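Local coordinates for signal recognition particle 54 kDa protein (Aeropyrum pernix, PDB 7EPK) that is the SRP54 protein component of the signal recognition particle, joining a helical bundle and a P-loop GTPase domain to a signal-peptide-binding domain, at residues F12-F26 with V64-E76. Residues are numbered along the deposited sequence; the frame is centred on the assembly and turned at random.
Sequences FLRGGGVYEKAVDAF and VTRRDWMIKIVYE
Arg67 reaches from the first turns of helix 66-76 into the bend between helices 4-13 and 19-36, settling among Phe12, Leu13, Tyr19 and Ala22. Its chain runs extended from CG to NE, placing the guanidinium beside the turn through Gly15, Gly16 and Gly17. There Arg67 NH1 points at Phe12 O, a hydrogen bond modelled too short for its length to be trusted, and Arg67 NH2 lies 3.4 Å from Gly17 O; both oxygens sit at the guanidinium edge, near its plane. Arg67 CG serves two aromatic rings, lying over one face of Phe12, 4.1 Å from the ring centroid, and meeting Tyr19 at its edge. Arg66 CB covers a face of Tyr19, while a water bridges Tyr19 OH and Arg66 O.

Farther along, the interface turns apolar. Phe12 CZ abuts Met70 CB, the side chains crossing nearly at right angles, and Val23 CG2 meets Met70 CE. The terminal methyl Ile71 CD1 touches Phe12 CD2 and makes an off-centre CH-pi contact with the Phe26 ring; a branched aliphatic chain suits both. Phe26 CE2 packs 3.7 Å from Val74 CG2. Leu13 CD1 lies against Asp68 OD1, while Asp68 OD2 forms a salt bridge with Arg302 of helix 293-320.

Arginine thus combines a greasy stem with a charged head, tying this bend of the SRP54 helical bundle to helix 66-81, while hydrocarbon side chains pack between segments 19-26 and 66-76, whose axes run 20° apart.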
loop_
_atom_site.group_PDB
_atom_site.type_symbol
_atom_site.label_atom_id
_atom_site.label_comp_id
_atom_site.label_asym_id
_atom_site.label_seq_id
_atom_site.Cartn_x
_atom_site.Cartn_y
_atom_site.Cartn_z
ATOM N N PHE A 12 9.838 4.491 -22.173
ATOM C CA PHE A 12 10.387 3.145 -21.869
ATOM C C PHE A 12 9.407 2.060 -22.328
ATOM O O PHE A 12 9.831 1.106 -23.018
ATOM C CB PHE A 12 10.676 2.945 -20.385
ATOM C CG PHE A 12 11.252 1.586 -20.056
ATOM C CD1 PHE A 12 12.496 1.207 -20.524
ATOM C CD2 PHE A 12 10.565 0.690 -19.250
ATOM C CE1 PHE A 12 13.039 -0.024 -20.191
ATOM C CE2 PHE A 12 11.111 -0.542 -18.917
ATOM C CZ PHE A 12 12.351 -0.897 -19.389
ATOM N N LEU A 13 8.131 2.199 -21.978
ATOM C CA LEU A 13 7.138 1.105 -22.159
ATOM C C LEU A 13 6.829 0.926 -23.657
ATOM O O LEU A 13 6.600 -0.238 -24.073
ATOM C CB LEU A 13 5.899 1.426 -21.315
ATOM C CG LEU A 13 5.151 0.238 -20.707
ATOM C CD1 LEU A 13 6.083 -0.754 -20.032
ATOM C CD2 LEU A 13 4.119 0.736 -19.704
ATOM N N ARG A 14 6.876 2.012 -24.439
ATOM C CA ARG A 14 6.506 2.033 -25.879
ATOM C C ARG A 14 7.758 2.376 -26.694
ATOM O O ARG A 14 8.504 1.429 -27.026
ATOM C CB ARG A 14 5.334 2.991 -26.118
ATOM C CG ARG A 14 3.967 2.452 -25.703
ATOM C CD ARG A 14 3.610 2.706 -24.240
ATOM N NE ARG A 14 2.177 2.657 -23.927
ATOM C CZ ARG A 14 1.626 2.963 -22.746
ATOM N NH1 ARG A 14 0.317 2.877 -22.592
ATOM N NH2 ARG A 14 2.367 3.359 -21.724
ATOM N N GLY A 15 8.002 3.666 -26.954
ATOM C CA GLY A 15 9.102 4.184 -27.801
ATOM C C GLY A 15 10.330 3.279 -27.818
ATOM O O GLY A 15 11.290 3.572 -27.062
ATOM N N GLY A 16 10.327 2.264 -28.697
ATOM C CA GLY A 16 11.184 1.062 -28.632
ATOM C C GLY A 16 12.671 1.365 -28.790
ATOM O O GLY A 16 13.238 2.108 -27.919
ATOM N N GLY A 17 13.302 0.793 -29.829
ATOM C CA GLY A 17 14.771 0.784 -29.991
ATOM C C GLY A 17 15.414 -0.323 -29.164
ATOM O O GLY A 17 14.667 -1.167 -28.657
ATOM N N VAL A 18 16.747 -0.329 -29.024
ATOM C CA VAL A 18 17.483 -1.403 -28.283
ATOM C C VAL A 18 16.963 -1.413 -26.838
ATOM O O VAL A 18 17.005 -0.344 -26.211
ATOM C CB VAL A 18 19.015 -1.197 -28.289
ATOM C CG1 VAL A 18 19.753 -2.310 -27.527
ATOM C CG2 VAL A 18 19.579 -1.024 -29.695
ATOM N N TYR A 19 16.526 -2.567 -26.330
ATOM C CA TYR A 19 16.027 -2.750 -24.942
ATOM C C TYR A 19 16.949 -2.095 -23.912
ATOM O O TYR A 19 16.477 -1.243 -23.142
ATOM C CB TYR A 19 15.961 -4.216 -24.520
ATOM C CG TYR A 19 15.586 -4.363 -23.072
ATOM C CD1 TYR A 19 14.321 -4.007 -22.625
ATOM C CD2 TYR A 19 16.514 -4.785 -22.138
ATOM C CE1 TYR A 19 13.970 -4.127 -21.287
ATOM C CE2 TYR A 19 16.182 -4.896 -20.797
ATOM C CZ TYR A 19 14.904 -4.566 -20.362
ATOM O OH TYR A 19 14.569 -4.674 -19.038
ATOM N N GLU A 20 18.208 -2.527 -23.855
ATOM C CA GLU A 20 19.105 -2.146 -22.739
ATOM C C GLU A 20 19.375 -0.641 -22.844
ATOM O O GLU A 20 19.606 -0.018 -21.808
ATOM C CB GLU A 20 20.391 -2.973 -22.689
ATOM C CG GLU A 20 20.161 -4.463 -22.443
ATOM C CD GLU A 20 19.717 -5.309 -23.640
ATOM O OE1 GLU A 20 19.519 -4.754 -24.764
ATOM O OE2 GLU A 20 19.560 -6.532 -23.445
ATOM N N LYS A 21 19.331 -0.058 -24.037
ATOM C CA LYS A 21 19.547 1.412 -24.196
ATOM C C LYS A 21 18.340 2.152 -23.628
ATOM O O LYS A 21 18.512 3.296 -23.230
ATOM C CB LYS A 21 19.761 1.844 -25.656
ATOM C CG LYS A 21 21.117 1.474 -26.246
ATOM C CD LYS A 21 21.386 2.014 -27.635
ATOM C CE LYS A 21 22.774 1.652 -28.118
ATOM N NZ LYS A 21 23.208 2.510 -29.244
ATOM N N ALA A 22 17.162 1.527 -23.652
ATOM C CA ALA A 22 15.901 2.120 -23.151
ATOM C C ALA A 22 15.947 2.135 -21.617
ATOM O O ALA A 22 15.446 3.127 -21.054
ATOM C CB ALA A 22 14.692 1.382 -23.685
ATOM N N VAL A 23 16.547 1.112 -20.984
ATOM C CA VAL A 23 16.574 0.949 -19.502
ATOM C C VAL A 23 17.674 1.848 -18.896
ATOM O O VAL A 23 17.375 2.549 -17.894
ATOM C CB VAL A 23 16.645 -0.531 -19.065
ATOM C CG1 VAL A 23 17.814 -1.258 -19.653
ATOM C CG2 VAL A 23 16.681 -0.702 -17.559
ATOM N N ASP A 24 18.872 1.908 -19.488
ATOM C CA ASP A 24 19.948 2.856 -19.078
ATOM C C ASP A 24 19.400 4.289 -19.122
ATOM O O ASP A 24 19.734 5.117 -18.232
ATOM C CB ASP A 24 21.175 2.739 -19.986
ATOM C CG ASP A 24 21.993 1.475 -19.783
ATOM O OD1 ASP A 24 21.947 0.904 -18.655
ATOM O OD2 ASP A 24 22.659 1.058 -20.766
ATOM N N ALA A 25 18.593 4.578 -20.139
ATOM C CA ALA A 25 18.022 5.924 -20.380
ATOM C C ALA A 25 16.891 6.187 -19.384
ATOM O O ALA A 25 16.612 7.360 -19.062
ATOM C CB ALA A 25 17.522 6.038 -21.807
ATOM N N PHE A 26 16.189 5.128 -19.014
ATOM C CA PHE A 26 15.017 5.222 -18.123
ATOM C C PHE A 26 15.573 5.424 -16.722
ATOM O O PHE A 26 15.119 6.366 -16.091
ATOM C CB PHE A 26 14.108 3.999 -18.221
ATOM C CG PHE A 26 13.056 4.005 -17.155
ATOM C CD1 PHE A 26 11.869 4.693 -17.353
ATOM C CD2 PHE A 26 13.272 3.379 -15.937
ATOM C CE1 PHE A 26 10.900 4.726 -16.360
ATOM C CE2 PHE A 26 12.299 3.405 -14.951
ATOM C CZ PHE A 26 11.115 4.080 -15.160
ATOM N N VAL A 64 6.111 -12.962 -19.850
ATOM C CA VAL A 64 6.123 -11.503 -19.508
ATOM C C VAL A 64 7.251 -10.827 -20.290
ATOM O O VAL A 64 8.386 -11.344 -20.268
ATOM C CB VAL A 64 6.278 -11.228 -17.999
ATOM C CG1 VAL A 64 6.427 -9.735 -17.721
ATOM C CG2 VAL A 64 5.120 -11.804 -17.199
ATOM N N THR A 65 6.954 -9.696 -20.926
ATOM C CA THR A 65 7.953 -8.863 -21.646
ATOM C C THR A 65 8.998 -8.333 -20.648
ATOM O O THR A 65 8.633 -8.033 -19.498
ATOM C CB THR A 65 7.323 -7.711 -22.453
ATOM O OG1 THR A 65 6.804 -6.646 -21.646
ATOM C CG2 THR A 65 6.239 -8.163 -23.407
ATOM N N ARG A 66 10.259 -8.289 -21.083
ATOM C CA ARG A 66 11.418 -7.596 -20.447
ATOM C C ARG A 66 11.031 -6.237 -19.830
ATOM O O ARG A 66 11.416 -5.992 -18.672
ATOM C CB ARG A 66 12.550 -7.415 -21.471
ATOM C CG ARG A 66 12.147 -6.942 -22.872
ATOM C CD ARG A 66 10.679 -6.636 -23.226
ATOM N NE ARG A 66 10.479 -5.688 -24.323
ATOM C CZ ARG A 66 9.335 -5.063 -24.631
ATOM N NH1 ARG A 66 8.238 -5.221 -23.905
ATOM N NH2 ARG A 66 9.297 -4.244 -25.670
ATOM N N ARG A 67 10.320 -5.380 -20.560
ATOM C CA ARG A 67 9.999 -4.001 -20.115
ATOM C C ARG A 67 8.973 -4.084 -18.988
ATOM O O ARG A 67 9.220 -3.475 -17.929
ATOM C CB ARG A 67 9.474 -3.140 -21.264
ATOM C CG ARG A 67 10.570 -2.674 -22.210
ATOM C CD ARG A 67 10.010 -2.163 -23.525
ATOM N NE ARG A 67 11.035 -2.231 -24.542
ATOM C CZ ARG A 67 11.628 -1.183 -25.060
ATOM N NH1 ARG A 67 11.247 0.025 -24.686
ATOM N NH2 ARG A 67 12.598 -1.343 -25.949
ATOM N N ASP A 68 7.879 -4.822 -19.197
ATOM C CA ASP A 68 6.801 -4.959 -18.180
ATOM C C ASP A 68 7.462 -5.400 -16.862
ATOM O O ASP A 68 7.110 -4.844 -15.811
ATOM C CB ASP A 68 5.641 -5.842 -18.671
ATOM C CG ASP A 68 4.803 -5.222 -19.791
ATOM O OD1 ASP A 68 4.894 -3.989 -19.973
ATOM O OD2 ASP A 68 4.072 -5.978 -20.495
ATOM N N TRP A 69 8.449 -6.289 -16.917
ATOM C CA TRP A 69 9.078 -6.860 -15.700
ATOM C C TRP A 69 9.946 -5.808 -15.025
ATOM O O TRP A 69 10.225 -5.935 -13.829
ATOM C CB TRP A 69 9.928 -8.080 -16.052
ATOM C CG TRP A 69 10.482 -8.805 -14.869
ATOM C CD1 TRP A 69 11.797 -9.070 -14.616
ATOM C CD2 TRP A 69 9.728 -9.390 -13.786
ATOM N NE1 TRP A 69 11.916 -9.793 -13.453
ATOM C CE2 TRP A 69 10.665 -9.996 -12.915
ATOM C CE3 TRP A 69 8.362 -9.454 -13.458
ATOM C CZ2 TRP A 69 10.272 -10.660 -11.749
ATOM C CZ3 TRP A 69 7.978 -10.109 -12.309
ATOM C CH2 TRP A 69 8.923 -10.705 -11.467
ATOM N N MET A 70 10.464 -4.871 -15.800
ATOM C CA MET A 70 11.456 -3.906 -15.278
ATOM C C MET A 70 10.678 -2.813 -14.549
ATOM O O MET A 70 11.135 -2.418 -13.478
ATOM C CB MET A 70 12.326 -3.292 -16.385
ATOM C CG MET A 70 13.413 -2.390 -15.844
ATOM S SD MET A 70 14.542 -3.254 -14.742
ATOM C CE MET A 70 15.776 -1.967 -14.563
ATOM N N ILE A 71 9.554 -2.360 -15.105
ATOM C CA ILE A 71 8.699 -1.338 -14.449
ATOM C C ILE A 71 8.132 -1.936 -13.153
ATOM O O ILE A 71 8.088 -1.216 -12.145
ATOM C CB ILE A 71 7.610 -0.839 -15.404
ATOM C CG1 ILE A 71 8.227 -0.087 -16.577
ATOM C CG2 ILE A 71 6.602 0.027 -14.657
ATOM C CD1 ILE A 71 9.088 1.077 -16.141
ATOM N N LYS A 72 7.761 -3.213 -13.170
ATOM C CA LYS A 72 7.247 -3.939 -11.982
ATOM C C LYS A 72 8.320 -3.921 -10.889
ATOM O O LYS A 72 7.952 -3.944 -9.706
ATOM C CB LYS A 72 6.847 -5.357 -12.395
ATOM C CG LYS A 72 6.650 -6.370 -11.276
ATOM C CD LYS A 72 5.295 -6.324 -10.633
ATOM C CE LYS A 72 4.893 -7.683 -10.119
ATOM N NZ LYS A 72 6.059 -8.385 -9.526
ATOM N N ILE A 73 9.593 -3.905 -11.270
ATOM C CA ILE A 73 10.743 -3.851 -10.325
ATOM C C ILE A 73 10.976 -2.398 -9.891
ATOM O O ILE A 73 11.342 -2.186 -8.716
ATOM C CB ILE A 73 12.010 -4.459 -10.951
ATOM C CG1 ILE A 73 11.949 -5.991 -10.958
ATOM C CG2 ILE A 73 13.244 -3.943 -10.231
ATOM C CD1 ILE A 73 13.194 -6.670 -11.528
ATOM N N VAL A 74 10.794 -1.430 -10.793
ATOM C CA VAL A 74 11.039 0.011 -10.481
ATOM C C VAL A 74 9.980 0.447 -9.454
ATOM O O VAL A 74 10.360 0.854 -8.347
ATOM C CB VAL A 74 11.077 0.860 -11.769
ATOM C CG1 VAL A 74 10.954 2.352 -11.521
ATOM C CG2 VAL A 74 12.353 0.573 -12.554
ATOM N N TYR A 75 8.700 0.267 -9.785
ATOM C CA TYR A 75 7.543 0.431 -8.873
ATOM C C TYR A 75 7.896 -0.194 -7.514
ATOM O O TYR A 75 8.059 0.535 -6.528
ATOM C CB TYR A 75 6.280 -0.167 -9.507
ATOM C CG TYR A 75 5.109 -0.355 -8.569
ATOM C CD1 TYR A 75 4.382 0.723 -8.090
ATOM C CD2 TYR A 75 4.715 -1.620 -8.160
ATOM C CE1 TYR A 75 3.304 0.552 -7.228
ATOM C CE2 TYR A 75 3.639 -1.807 -7.304
ATOM C CZ TYR A 75 2.928 -0.718 -6.829
ATOM O OH TYR A 75 1.871 -0.913 -5.983
ATOM N N GLU A 76 8.025 -1.511 -7.438
ATOM C CA GLU A 76 8.071 -2.191 -6.122
ATOM C C GLU A 76 9.155 -1.528 -5.256
ATOM O O GLU A 76 8.949 -1.359 -4.031
ATOM C CB GLU A 76 8.280 -3.692 -6.316
ATOM C CG GLU A 76 7.004 -4.433 -6.689
ATOM C CD GLU A 76 7.147 -5.936 -6.925
ATOM O OE1 GLU A 76 6.190 -6.536 -7.485
ATOM O OE2 GLU A 76 8.208 -6.507 -6.556
HETATM O O HOH W 1 13.456 -7.108 -17.147
#